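Local coordinates for endoglucanase (Cryptopygus antarcticus, PDB 5H4U), which hydrolyses internal beta-1,4-glucosidic linkages of carboxymethylcellulose, lichenan and barley beta-glucan, yielding mainly short cello-oligosaccharides, at residues A[24-29]-A[197-202]; A[53-58]-A[73-78]; A[77-82]-A[187-192]; A[104-109]-A[122-127]. All blocks are in the same frame, centred on the assembly; numbering follows the deposited sequence.

Contact 1: A[24-29]-A[197-202]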
loop_
_atom_site.group_PDB
_atom_site.type_symbol
_atom_site.label_atom_id
_atom_site.label_comp_id
_atom_site.label_asym_id
_atom_site.label_seq_id
_atom_site.Cartn_x
_atom_site.Cartn_y
_atom_site.Cartn_z
ATOM N N THR A 24 7.628 -6.789 -7.186
ATOM C CA THR A 24 7.111 -5.909 -6.144
ATOM C C THR A 24 8.129 -4.814 -5.843
ATOM O O THR A 24 9.276 -4.865 -6.288
ATOM C CB THR A 24 6.725 -6.697 -4.873
ATOM O OG1 THR A 24 7.877 -7.330 -4.299
ATOM C CG2 THR A 24 5.641 -7.749 -5.192
ATOM N N THR A 25 7.684 -3.783 -5.130
ATOM C CA THR A 25 8.562 -2.770 -4.559
ATOM C C THR A 25 8.009 -2.433 -3.185
ATOM O O THR A 25 6.996 -2.990 -2.766
ATOM C CB THR A 25 8.653 -1.520 -5.460
ATOM O OG1 THR A 25 7.339 -1.045 -5.763
ATOM C CG2 THR A 25 9.398 -1.807 -6.766
ATOM N N ARG A 26 8.656 -1.518 -2.470
ATOM C CA ARG A 26 8.109 -1.045 -1.203
ATOM C C ARG A 26 8.041 0.475 -1.191
ATOM O O ARG A 26 8.940 1.151 -1.693
ATOM C CB ARG A 26 8.930 -1.562 -0.018
ATOM C CG ARG A 26 10.369 -1.244 -0.071
ATOM C CD ARG A 26 11.135 -1.951 0.999
ATOM N NE ARG A 26 12.504 -1.465 1.032
ATOM C CZ ARG A 26 13.491 -1.962 0.296
ATOM N NH1 ARG A 26 13.262 -2.964 -0.548
ATOM N NH2 ARG A 26 14.702 -1.427 0.377
ATOM N N TYR A 27 7.001 1.022 -0.573
ATOM C CA TYR A 27 6.898 2.470 -0.607
ATOM C C TYR A 27 5.874 2.948 0.396
ATOM O O TYR A 27 4.967 2.213 0.771
ATOM C CB TYR A 27 6.524 2.968 -2.012
ATOM C CG TYR A 27 5.044 3.137 -2.284
ATOM C CD1 TYR A 27 4.245 2.043 -2.596
ATOM C CD2 TYR A 27 4.452 4.404 -2.284
ATOM C CE1 TYR A 27 2.887 2.197 -2.872
ATOM C CE2 TYR A 27 3.100 4.569 -2.544
ATOM C CZ TYR A 27 2.323 3.463 -2.840
ATOM O OH TYR A 27 0.982 3.634 -3.099
ATOM N N TRP A 28 6.053 4.187 0.843
ATOM C CA TRP A 28 5.080 4.830 1.716
ATOM C C TRP A 28 5.308 6.336 1.579
ATOM O O TRP A 28 6.138 6.917 2.278
ATOM C CB TRP A 28 5.199 4.392 3.155
ATOM C CG TRP A 28 4.072 4.857 3.991
ATOM C CD1 TRP A 28 3.903 6.100 4.541
ATOM C CD2 TRP A 28 2.950 4.081 4.394
ATOM N NE1 TRP A 28 2.733 6.145 5.264
ATOM C CE2 TRP A 28 2.127 4.916 5.191
ATOM C CE3 TRP A 28 2.555 2.762 4.161
ATOM C CZ2 TRP A 28 0.934 4.472 5.745
ATOM C CZ3 TRP A 28 1.370 2.322 4.711
ATOM C CH2 TRP A 28 0.574 3.173 5.501
ATOM N N ASP A 29 4.569 6.939 0.669
ATOM C CA ASP A 29 4.662 8.360 0.424
ATOM C C ASP A 29 3.572 9.137 1.146
ATOM O O ASP A 29 3.502 10.354 0.992
ATOM C CB ASP A 29 4.620 8.633 -1.085
ATOM C CG ASP A 29 3.312 8.219 -1.729
ATOM O OD1 ASP A 29 2.378 7.788 -1.008
ATOM O OD2 ASP A 29 3.237 8.289 -2.981
ATOM N N ALA A 197 13.048 -8.282 2.858
ATOM C CA ALA A 197 13.216 -8.765 1.497
ATOM C C ALA A 197 13.309 -7.594 0.545
ATOM O O ALA A 197 12.602 -6.595 0.701
ATOM C CB ALA A 197 12.038 -9.649 1.098
ATOM N N ASP A 198 14.202 -7.708 -0.426
ATOM C CA ASP A 198 14.455 -6.640 -1.393
ATOM C C ASP A 198 13.777 -6.994 -2.712
ATOM O O ASP A 198 14.263 -7.855 -3.451
ATOM C CB ASP A 198 15.959 -6.455 -1.561
ATOM C CG ASP A 198 16.318 -5.165 -2.221
ATOM O OD1 ASP A 198 15.448 -4.261 -2.322
ATOM O OD2 ASP A 198 17.491 -5.043 -2.622
ATOM N N ASN A 199 12.669 -6.324 -3.019
ATOM C CA ASN A 199 11.925 -6.547 -4.256
ATOM C C ASN A 199 11.658 -8.028 -4.481
ATOM O O ASN A 199 12.154 -8.606 -5.456
ATOM C CB ASN A 199 12.649 -5.980 -5.470
ATOM C CG ASN A 199 12.873 -4.516 -5.406
ATOM O OD1 ASN A 199 12.246 -3.810 -4.630
ATOM N ND2 ASN A 199 13.747 -4.024 -6.282
ATOM N N PRO A 200 10.917 -8.685 -3.600
ATOM C CA PRO A 200 10.642 -10.104 -3.833
ATOM C C PRO A 200 9.729 -10.208 -5.027
ATOM O O PRO A 200 8.810 -9.417 -5.207
ATOM C CB PRO A 200 9.970 -10.556 -2.536
ATOM C CG PRO A 200 9.363 -9.317 -1.985
ATOM C CD PRO A 200 10.338 -8.233 -2.326
ATOM N N SER A 201 10.047 -11.160 -5.900
ATOM C CA SER A 201 9.173 -11.542 -6.989
ATOM C C SER A 201 8.086 -12.494 -6.489
ATOM O O SER A 201 8.211 -13.107 -5.422
ATOM C CB SER A 201 9.996 -12.202 -8.077
ATOM O OG SER A 201 10.978 -11.292 -8.501
ATOM N N MET A 202 7.027 -12.652 -7.281
ATOM C CA MET A 202 5.956 -13.508 -6.798
ATOM C C MET A 202 5.152 -14.019 -7.983
ATOM O O MET A 202 5.319 -13.562 -9.115
ATOM C CB MET A 202 5.076 -12.763 -5.781
ATOM C CG MET A 202 4.458 -11.426 -6.224
ATOM S SD MET A 202 3.296 -11.683 -7.539
ATOM C CE MET A 202 2.786 -10.078 -7.921
HETATM O O HOH W 1 10.696 -4.573 -1.170
#

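Contact 2: A[53-58]-A[73-78]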
loop_
_atom_site.group_PDB
_atom_site.type_symbol
_atom_site.label_atom_id
_atom_site.label_comp_id
_atom_site.label_asym_id
_atom_site.label_seq_id
_atom_site.Cartn_x
_atom_site.Cartn_y
_atom_site.Cartn_z
ATOM N N ASN A 53 -3.820 13.211 11.019
ATOM C CA ASN A 53 -3.442 12.381 12.151
ATOM C C ASN A 53 -3.389 10.907 11.793
ATOM O O ASN A 53 -2.855 10.116 12.573
ATOM C CB ASN A 53 -4.377 12.642 13.326
ATOM C CG ASN A 53 -5.807 12.276 13.036
ATOM O OD1 ASN A 53 -6.091 11.426 12.174
ATOM N ND2 ASN A 53 -6.737 12.931 13.734
ATOM N N GLY A 54 -3.950 10.517 10.652
ATOM C CA GLY A 54 -3.954 9.132 10.252
ATOM C C GLY A 54 -5.101 8.309 10.791
ATOM O O GLY A 54 -5.138 7.110 10.523
ATOM N N ASN A 55 -6.004 8.891 11.583
ATOM C CA ASN A 55 -7.108 8.129 12.152
ATOM C C ASN A 55 -8.503 8.645 11.809
ATOM O O ASN A 55 -9.407 7.834 11.558
ATOM C CB ASN A 55 -6.986 8.050 13.684
ATOM C CG ASN A 55 -5.681 7.459 14.149
ATOM O OD1 ASN A 55 -5.282 6.383 13.706
ATOM N ND2 ASN A 55 -5.008 8.153 15.056
ATOM N N THR A 56 -8.749 9.954 11.829
ATOM C CA THR A 56 -10.111 10.450 11.660
ATOM C C THR A 56 -10.443 10.630 10.177
ATOM O O THR A 56 -9.645 11.179 9.413
ATOM C CB THR A 56 -10.335 11.752 12.438
ATOM O OG1 THR A 56 -9.889 12.879 11.669
ATOM C CG2 THR A 56 -9.592 11.709 13.774
ATOM N N THR A 57 -11.621 10.162 9.786
ATOM C CA THR A 57 -11.988 10.101 8.383
ATOM C C THR A 57 -12.195 11.491 7.791
ATOM O O THR A 57 -12.848 12.351 8.385
ATOM C CB THR A 57 -13.278 9.295 8.223
ATOM O OG1 THR A 57 -13.145 8.032 8.889
ATOM C CG2 THR A 57 -13.562 9.044 6.748
ATOM N N ILE A 58 -11.667 11.698 6.600
ATOM C CA ILE A 58 -11.869 12.932 5.866
ATOM C C ILE A 58 -12.714 12.605 4.638
ATOM O O ILE A 58 -12.863 11.444 4.259
ATOM C CB ILE A 58 -10.511 13.578 5.523
ATOM C CG1 ILE A 58 -10.650 15.088 5.339
ATOM C CG2 ILE A 58 -9.823 12.863 4.355
ATOM C CD1 ILE A 58 -9.293 15.789 5.330
ATOM N N VAL A 73 -3.175 9.003 3.616
ATOM C CA VAL A 73 -3.462 7.583 3.816
ATOM C C VAL A 73 -3.643 7.302 5.305
ATOM O O VAL A 73 -2.988 7.908 6.163
ATOM C CB VAL A 73 -2.359 6.695 3.203
ATOM C CG1 VAL A 73 -1.019 7.022 3.789
ATOM C CG2 VAL A 73 -2.694 5.201 3.415
ATOM N N CYS A 74 -4.522 6.351 5.616
ATOM C CA CYS A 74 -4.889 6.083 7.002
ATOM C C CYS A 74 -3.883 5.149 7.676
ATOM O O CYS A 74 -3.348 4.225 7.049
ATOM C CB CYS A 74 -6.293 5.479 7.057
ATOM S SG CYS A 74 -7.682 6.569 6.481
ATOM N N ASN A 75 -3.644 5.386 8.977
ATOM C CA ASN A 75 -2.751 4.530 9.754
ATOM C C ASN A 75 -3.210 3.090 9.628
ATOM O O ASN A 75 -2.402 2.154 9.649
ATOM C CB ASN A 75 -2.755 4.960 11.221
ATOM C CG ASN A 75 -2.104 6.316 11.450
ATOM O OD1 ASN A 75 -1.147 6.666 10.782
ATOM N ND2 ASN A 75 -2.626 7.083 12.407
ATOM N N ASP A 76 -4.503 2.934 9.382
ATOM C CA ASP A 76 -5.213 1.684 9.228
ATOM C C ASP A 76 -4.740 0.880 8.032
ATOM O O ASP A 76 -4.979 -0.334 7.962
ATOM C CB ASP A 76 -6.661 2.089 8.945
ATOM C CG ASP A 76 -7.638 1.293 9.679
ATOM O OD1 ASP A 76 -7.197 0.309 10.278
ATOM O OD2 ASP A 76 -8.838 1.656 9.656
ATOM N N GLN A 77 -4.062 1.519 7.092
ATOM C CA GLN A 77 -3.699 0.861 5.856
ATOM C C GLN A 77 -2.244 0.416 5.825
ATOM O O GLN A 77 -1.621 0.374 4.763
ATOM C CB GLN A 77 -4.101 1.776 4.698
ATOM C CG GLN A 77 -5.600 1.545 4.397
ATOM C CD GLN A 77 -6.256 2.628 3.566
ATOM O OE1 GLN A 77 -5.629 3.241 2.707
ATOM N NE2 GLN A 77 -7.540 2.869 3.824
ATOM N N GLN A 78 -1.706 0.052 6.969
ATOM C CA GLN A 78 -0.398 -0.540 7.167
ATOM C C GLN A 78 -0.449 -2.053 6.991
ATOM O O GLN A 78 -1.491 -2.676 7.213
ATOM C CB GLN A 78 0.111 -0.253 8.558
ATOM C CG GLN A 78 0.633 1.102 8.765
ATOM C CD GLN A 78 1.164 1.205 10.156
ATOM O OE1 GLN A 78 0.418 1.210 11.121
ATOM N NE2 GLN A 78 2.464 1.212 10.270
#

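Contact 3: A[77-82]-A[187-192]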
loop_
_atom_site.group_PDB
_atom_site.type_symbol
_atom_site.label_atom_id
_atom_site.label_comp_id
_atom_site.label_asym_id
_atom_site.label_seq_id
_atom_site.Cartn_x
_atom_site.Cartn_y
_atom_site.Cartn_z
ATOM N N GLN A 77 -4.062 1.519 7.092
ATOM C CA GLN A 77 -3.699 0.861 5.856
ATOM C C GLN A 77 -2.244 0.416 5.825
ATOM O O GLN A 77 -1.621 0.374 4.763
ATOM C CB GLN A 77 -4.101 1.776 4.698
ATOM C CG GLN A 77 -5.600 1.545 4.397
ATOM C CD GLN A 77 -6.256 2.628 3.566
ATOM O OE1 GLN A 77 -5.629 3.241 2.707
ATOM N NE2 GLN A 77 -7.540 2.869 3.824
ATOM N N GLN A 78 -1.706 0.052 6.969
ATOM C CA GLN A 78 -0.398 -0.540 7.167
ATOM C C GLN A 78 -0.449 -2.053 6.991
ATOM O O GLN A 78 -1.491 -2.676 7.213
ATOM C CB GLN A 78 0.111 -0.253 8.558
ATOM C CG GLN A 78 0.633 1.102 8.765
ATOM C CD GLN A 78 1.164 1.205 10.156
ATOM O OE1 GLN A 78 0.418 1.210 11.121
ATOM N NE2 GLN A 78 2.464 1.212 10.270
ATOM N N PRO A 79 0.691 -2.648 6.644
ATOM C CA PRO A 79 0.744 -4.101 6.502
ATOM C C PRO A 79 0.691 -4.776 7.857
ATOM O O PRO A 79 1.147 -4.238 8.871
ATOM C CB PRO A 79 2.095 -4.350 5.820
ATOM C CG PRO A 79 2.936 -3.174 6.184
ATOM C CD PRO A 79 1.982 -2.005 6.330
ATOM N N PHE A 80 0.138 -5.984 7.857
ATOM C CA PHE A 80 -0.007 -6.750 9.078
ATOM C C PHE A 80 -0.021 -8.228 8.733
ATOM O O PHE A 80 0.257 -8.628 7.600
ATOM C CB PHE A 80 -1.261 -6.317 9.834
ATOM C CG PHE A 80 -2.532 -6.491 9.064
ATOM C CD1 PHE A 80 -2.949 -5.526 8.162
ATOM C CD2 PHE A 80 -3.356 -7.572 9.302
ATOM C CE1 PHE A 80 -4.133 -5.658 7.468
ATOM C CE2 PHE A 80 -4.551 -7.709 8.622
ATOM C CZ PHE A 80 -4.939 -6.750 7.705
ATOM N N THR A 81 -0.342 -9.036 9.732
ATOM C CA THR A 81 -0.434 -10.478 9.607
ATOM C C THR A 81 -1.713 -10.977 10.252
ATOM O O THR A 81 -2.201 -10.401 11.227
ATOM C CB THR A 81 0.696 -11.173 10.328
ATOM O OG1 THR A 81 0.593 -10.835 11.719
ATOM C CG2 THR A 81 2.026 -10.723 9.798
ATOM N N GLN A 82 -2.211 -12.090 9.725
ATOM C CA GLN A 82 -3.214 -12.904 10.394
ATOM C C GLN A 82 -2.725 -14.346 10.310
ATOM O O GLN A 82 -2.569 -14.892 9.211
ATOM C CB GLN A 82 -4.594 -12.720 9.757
ATOM C CG GLN A 82 -5.661 -13.566 10.392
ATOM C CD GLN A 82 -7.008 -12.880 10.441
ATOM O OE1 GLN A 82 -7.326 -12.198 11.424
ATOM N NE2 GLN A 82 -7.831 -13.081 9.397
ATOM N N CYS A 187 6.238 -0.420 9.840
ATOM C CA CYS A 187 7.685 -0.383 9.715
ATOM C C CYS A 187 8.282 -1.694 10.193
ATOM O O CYS A 187 8.976 -2.381 9.436
ATOM C CB CYS A 187 8.224 0.798 10.521
ATOM S SG CYS A 187 9.914 1.162 10.264
ATOM N N ASN A 188 7.932 -2.106 11.416
ATOM C CA ASN A 188 8.536 -3.306 11.991
ATOM C C ASN A 188 8.180 -4.557 11.200
ATOM O O ASN A 188 9.016 -5.459 11.034
ATOM C CB ASN A 188 8.149 -3.430 13.464
ATOM C CG ASN A 188 9.035 -2.561 14.358
ATOM O OD1 ASN A 188 10.267 -2.576 14.234
ATOM N ND2 ASN A 188 8.417 -1.732 15.182
ATOM N N TRP A 189 6.946 -4.624 10.702
ATOM C CA TRP A 189 6.530 -5.741 9.862
ATOM C C TRP A 189 7.514 -5.986 8.722
ATOM O O TRP A 189 7.781 -7.135 8.355
ATOM C CB TRP A 189 5.138 -5.436 9.342
ATOM C CG TRP A 189 4.479 -6.444 8.489
ATOM C CD1 TRP A 189 3.586 -7.393 8.878
ATOM C CD2 TRP A 189 4.588 -6.543 7.060
ATOM N NE1 TRP A 189 3.157 -8.098 7.781
ATOM C CE2 TRP A 189 3.756 -7.592 6.655
ATOM C CE3 TRP A 189 5.326 -5.853 6.095
ATOM C CZ2 TRP A 189 3.640 -7.972 5.325
ATOM C CZ3 TRP A 189 5.212 -6.230 4.785
ATOM C CH2 TRP A 189 4.380 -7.283 4.407
ATOM N N ARG A 190 8.104 -4.921 8.185
ATOM C CA ARG A 190 9.022 -5.078 7.068
ATOM C C ARG A 190 10.272 -5.879 7.455
ATOM O O ARG A 190 10.847 -6.586 6.613
ATOM C CB ARG A 190 9.397 -3.700 6.532
ATOM C CG ARG A 190 10.451 -3.711 5.469
ATOM C CD ARG A 190 11.081 -2.360 5.357
ATOM N NE ARG A 190 12.335 -2.430 4.626
ATOM C CZ ARG A 190 13.143 -1.400 4.432
ATOM N NH1 ARG A 190 12.835 -0.197 4.895
ATOM N NH2 ARG A 190 14.267 -1.584 3.778
ATOM N N PHE A 191 10.703 -5.786 8.714
ATOM C CA PHE A 191 11.888 -6.490 9.160
ATOM C C PHE A 191 11.593 -7.790 9.882
ATOM O O PHE A 191 12.526 -8.566 10.119
ATOM C CB PHE A 191 12.722 -5.591 10.072
ATOM C CG PHE A 191 13.224 -4.377 9.396
ATOM C CD1 PHE A 191 14.310 -4.476 8.552
ATOM C CD2 PHE A 191 12.614 -3.152 9.570
ATOM C CE1 PHE A 191 14.794 -3.384 7.900
ATOM C CE2 PHE A 191 13.100 -2.047 8.912
ATOM C CZ PHE A 191 14.194 -2.166 8.075
ATOM N N GLY A 192 10.331 -8.063 10.209
ATOM C CA GLY A 192 10.025 -9.307 10.883
ATOM C C GLY A 192 9.437 -10.344 9.952
ATOM O O GLY A 192 10.162 -11.198 9.433
#

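Contact 4: A[104-109]-A[122-127]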
loop_
_atom_site.group_PDB
_atom_site.type_symbol
_atom_site.label_atom_id
_atom_site.label_comp_id
_atom_site.label_asym_id
_atom_site.label_seq_id
_atom_site.Cartn_x
_atom_site.Cartn_y
_atom_site.Cartn_z
ATOM N N CYS A 104 -9.429 -1.440 -5.667
ATOM C CA CYS A 104 -9.999 -2.215 -4.572
ATOM C C CYS A 104 -10.129 -3.695 -4.894
ATOM O O CYS A 104 -10.853 -4.412 -4.207
ATOM C CB CYS A 104 -11.344 -1.633 -4.129
ATOM S SG CYS A 104 -11.151 0.110 -3.784
ATOM N N ALA A 105 -9.436 -4.171 -5.917
ATOM C CA ALA A 105 -9.338 -5.595 -6.128
ATOM C C ALA A 105 -8.272 -6.159 -5.205
ATOM O O ALA A 105 -7.301 -5.481 -4.850
ATOM C CB ALA A 105 -9.001 -5.906 -7.578
ATOM N N CYS A 106 -8.468 -7.399 -4.796
ATOM C CA CYS A 106 -7.504 -8.084 -3.953
ATOM C C CYS A 106 -6.775 -9.174 -4.711
ATOM O O CYS A 106 -7.349 -9.882 -5.547
ATOM C CB CYS A 106 -8.148 -8.694 -2.713
ATOM S SG CYS A 106 -8.632 -7.431 -1.577
ATOM N N TYR A 107 -5.516 -9.319 -4.373
ATOM C CA TYR A 107 -4.685 -10.336 -4.969
ATOM C C TYR A 107 -3.976 -11.042 -3.828
ATOM O O TYR A 107 -3.583 -10.398 -2.850
ATOM C CB TYR A 107 -3.716 -9.698 -5.983
ATOM C CG TYR A 107 -4.444 -8.885 -7.048
ATOM C CD1 TYR A 107 -4.908 -7.612 -6.777
ATOM C CD2 TYR A 107 -4.688 -9.409 -8.317
ATOM C CE1 TYR A 107 -5.582 -6.895 -7.718
ATOM C CE2 TYR A 107 -5.359 -8.688 -9.269
ATOM C CZ TYR A 107 -5.801 -7.427 -8.964
ATOM O OH TYR A 107 -6.459 -6.665 -9.905
ATOM N N GLU A 108 -3.920 -12.368 -3.894
ATOM C CA GLU A 108 -3.052 -13.128 -3.009
ATOM C C GLU A 108 -1.852 -13.624 -3.804
ATOM O O GLU A 108 -1.999 -14.162 -4.908
ATOM C CB GLU A 108 -3.766 -14.279 -2.316
ATOM C CG GLU A 108 -3.391 -15.615 -2.837
ATOM C CD GLU A 108 -3.945 -16.750 -2.006
ATOM O OE1 GLU A 108 -3.203 -17.749 -1.915
ATOM O OE2 GLU A 108 -5.058 -16.640 -1.418
ATOM N N MET A 109 -0.667 -13.375 -3.270
ATOM C CA MET A 109 0.582 -13.650 -3.951
ATOM C C MET A 109 1.438 -14.582 -3.109
ATOM O O MET A 109 1.448 -14.500 -1.870
ATOM C CB MET A 109 1.336 -12.321 -4.295
ATOM C CG MET A 109 1.425 -11.203 -3.200
ATOM S SD MET A 109 1.943 -9.550 -3.867
ATOM C CE MET A 109 3.075 -8.949 -2.671
ATOM N N ILE A 122 -1.624 -11.216 1.099
ATOM C CA ILE A 122 -2.854 -10.815 0.442
ATOM C C ILE A 122 -2.951 -9.304 0.564
ATOM O O ILE A 122 -2.881 -8.750 1.674
ATOM C CB ILE A 122 -4.068 -11.519 1.058
ATOM C CG1 ILE A 122 -3.826 -13.025 1.066
ATOM C CG2 ILE A 122 -5.314 -11.215 0.270
ATOM C CD1 ILE A 122 -4.930 -13.820 1.683
ATOM N N VAL A 123 -3.040 -8.632 -0.581
ATOM C CA VAL A 123 -3.098 -7.176 -0.602
ATOM C C VAL A 123 -4.391 -6.746 -1.268
ATOM O O VAL A 123 -4.933 -7.432 -2.146
ATOM C CB VAL A 123 -1.869 -6.535 -1.300
ATOM C CG1 VAL A 123 -0.605 -6.913 -0.567
ATOM C CG2 VAL A 123 -1.782 -6.961 -2.742
ATOM N N GLN A 124 -4.894 -5.601 -0.826
ATOM C CA GLN A 124 -5.902 -4.864 -1.558
ATOM C C GLN A 124 -5.239 -3.693 -2.269
ATOM O O GLN A 124 -4.450 -2.949 -1.668
ATOM C CB GLN A 124 -7.014 -4.360 -0.653
ATOM C CG GLN A 124 -8.146 -3.742 -1.474
ATOM C CD GLN A 124 -9.238 -3.156 -0.632
ATOM O OE1 GLN A 124 -9.030 -2.832 0.531
ATOM N NE2 GLN A 124 -10.414 -2.984 -1.226
ATOM N N VAL A 125 -5.561 -3.544 -3.549
ATOM C CA VAL A 125 -4.992 -2.491 -4.368
ATOM C C VAL A 125 -5.780 -1.216 -4.089
ATOM O O VAL A 125 -7.013 -1.194 -4.201
ATOM C CB VAL A 125 -5.041 -2.880 -5.850
ATOM C CG1 VAL A 125 -4.631 -1.710 -6.744
ATOM C CG2 VAL A 125 -4.203 -4.122 -6.102
ATOM N N THR A 126 -5.077 -0.162 -3.665
ATOM C CA THR A 126 -5.708 1.127 -3.419
ATOM C C THR A 126 -5.140 2.244 -4.299
ATOM O O THR A 126 -5.612 3.390 -4.222
ATOM C CB THR A 126 -5.588 1.505 -1.937
ATOM O OG1 THR A 126 -4.219 1.738 -1.595
ATOM C CG2 THR A 126 -6.100 0.354 -1.103
ATOM N N ASN A 127 -4.161 1.944 -5.148
ATOM C CA ASN A 127 -3.474 2.998 -5.869
ATOM C C ASN A 127 -2.913 2.434 -7.154
ATOM O O ASN A 127 -2.619 1.243 -7.252
ATOM C CB ASN A 127 -2.332 3.591 -5.037
ATOM C CG ASN A 127 -1.742 4.807 -5.675
ATOM O OD1 ASN A 127 -2.429 5.811 -5.875
ATOM N ND2 ASN A 127 -0.481 4.718 -6.055
#

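Contact 1: A[24-29]-A[197-202]
Arg26 and Asp198 form the salt bridge of this contact, NH1 of the arginine lying 3.1 Å from OD1 of the aspartate. The N-H points almost straight at the oxygen (174°), which sits in the guanidinium plane but is met on its anti side, with the two planes turned 62° apart. Extended from CG to NE, the arginine carries its charged end across to the 197-202 loop. Water 1 lies in the same guanidinium plane; it accepts from Arg26 NH1 at 3.1 Å and from Asn199 N at 3.2 Å, and donates weakly to Ala197 O. Arg26 NE is hydrogen-bonded to Gly168 O. Replacing Arg26 by alanine is likely to leave the Asp198 carboxylate without its cationic mate and the bridging water without one of its donors. Two residues earlier in the strand, Thr24 turns to Pro200 O: its N bonds weakly to this carbonyl, and its OG1 is modelled so close to the same oxygen that the exact length is doubtful. The methyl CG2 of Thr24 packs at 4.0 Å against CG of Met202, beside Met109 of strand 106-111. The contact thus fastens strand 19-27 to the loop that leads into its antiparallel neighbour 201-207. With the guanidinium of Arg190 close by, the carboxylate of Asp198 probably helps to offset a local build-up of positive charge.

Contact 2: A[53-58]-A[73-78]
Asn75 donates three hydrogen bonds to the 53-58 loop, one through its backbone and two through its amide nitrogen. In the backbone bond, Asn75 N donates to Gly54 O at 2.8 Å, in the carbonyl plane and on a lone pair. In the side-chain bonds, the two acceptors of ND2 are Asn53 O and Asn55 OD1, each at 3.0 Å from that nitrogen. The approach to Asn53 O follows a lone pair in its carbonyl plane, though the N-H is bent (138°). Toward Asn55 OD1 the N-H is straighter (166°), yet the donor stands above the carbonyl plane of that amide. The amide of Asn75 reaches both because CG lies anti to its own carbonyl carbon, chi1 -69°, carrying the group over Gly54. A CB on Gly54 would point at ND2 of Asn75, and the positive phi of this glycine would also set it against the preceding carbonyl O. Within the 53-58 loop Asn53 OD1 makes an Asx turn, accepting from Asn55 N at 2.6 Å and also from Thr56 N at 3.1 Å. Covalently, the disulfide from Cys74 to Cys50 ties 73-78 to the chain just before 53-58. A leucine in place of Asn75 would probably leave Asn53 O and Asn55 OD1 without their shared donor and set the Asn55 amide free to turn. Lacking strand or helix, these loops between strands 19-27 and 80-82 are joined by amide-to-carbonyl bonds and a disulfide, an arrangement that binds irregular chain without charged partners across the contact.

Contact 3: A[77-82]-A[187-192]
Trp189 reaches from helix 184-191 to Pro79 and the first residues of strand 80-82, its CG set anti to the backbone N (chi1 -178°). From CB the indole starts beside Pro79 O, 4.2 Å away, and CG keeps that carbonyl at 4.0 Å. Beyond CG, the five-membered ring runs past Phe80: Trp189 CD1 is 3.7 Å from Phe80 CA, and NE1 donates a weak, bent bond (124°) to Phe80 O at 3.0 Å. At the edge beside it, CG2 of Thr81 lies 3.5 Å from Trp189 NE1, near the ring plane. Along the six-membered ring, CD2 and CE3 lie under the proline, on the face that Phe80 N also covers. Pro79 CB is 3.5 Å from Trp189 CD2, and Pro79 CG is 3.6 Å from Trp189 CE3. Pro79 CB sits over the centre of the six-membered ring of Trp189, 11° off the normal, a CH-pi contact; CE2, CZ2, CH2 and CZ3 complete the ring beneath it. Trp193 and Phe194 also meet the indole, so that it belongs to an aromatic cluster. One indole therefore joins the helix to strand 80-82 chiefly by its apolar face, while the weak bond gives its single N-H a backbone carbonyl to meet in a buried place.

Contact 4: A[104-109]-A[122-127]
Cys104 enters the pairing through its backbone N, which donates to Val125 O at 2.8 Å, and its carbonyl takes a weak bond from NE2 of Gln124. That amide has its chief partners beyond the hairpin: OE1 bonds to Ser217 OG, and NE2 also to Cys219 O. Ala105 O then receives Val125 N at 2.9 Å. Cys106 pairs with Gln124 without backbone hydrogen bonds; its SG rests 3.6 Å from Gln124 CB, on the face that also holds Glu108 and Ile122. Tyr107 and Val123 form the hydrogen-bonded pair, their N and O atoms exchanging two bonds: Tyr107 N to Val123 O at 3.0 Å, Val123 N to Tyr107 O at 2.9 Å. The Tyr107 ring lies on the opposite face, where CE1 meets CG2 of Val125 at 3.5 Å, approaching obliquely, and where Phe137 adds an edge-to-face neighbour. With CG1 of Val125 anti to the backbone N (chi1 172°), CG2 is left beside that N, facing the tyrosine. Glu108 pairs with Ile122 in the second non-hydrogen-bonded position, CB touching CG1 of the isoleucine at 3.6 Å. Disulfides lead out from this segment, Cys104 to Cys219 and Cys106 to Cys209. The two strands run antiparallel (150° between their directions) as one hairpin, flanked by strand 85-94 on the 120-128 side and by 201-207 on the 106-111 side: the mixed, curled sheet of the double-psi beta-barrel of glycosyl hydrolase family 45.

How the contacts relate
Contacts 3 and 4 are buried, while contacts 1 and 2 are partly exposed. Contact 4 is regular sheet, held by backbone bonds and apolar faces; contact 1 joins the same sheet through strands 19-27 and 201-207, and the two contacts meet where strands 201-207 and 106-111 are neighbours. Contact 3 adds a helix to that sheet by an aromatic face. Contact 2 lies on the opposite side of the chain's centre from contact 1, their centres about 22 Å apart, and relies on amides and a disulfide. It shares Gln77 and Gln78 with contact 3, and Trp28, just before the inferred nucleophile Asp29, packs on Val73, Gln77 and Gln78, linking contacts 1, 2 and 3.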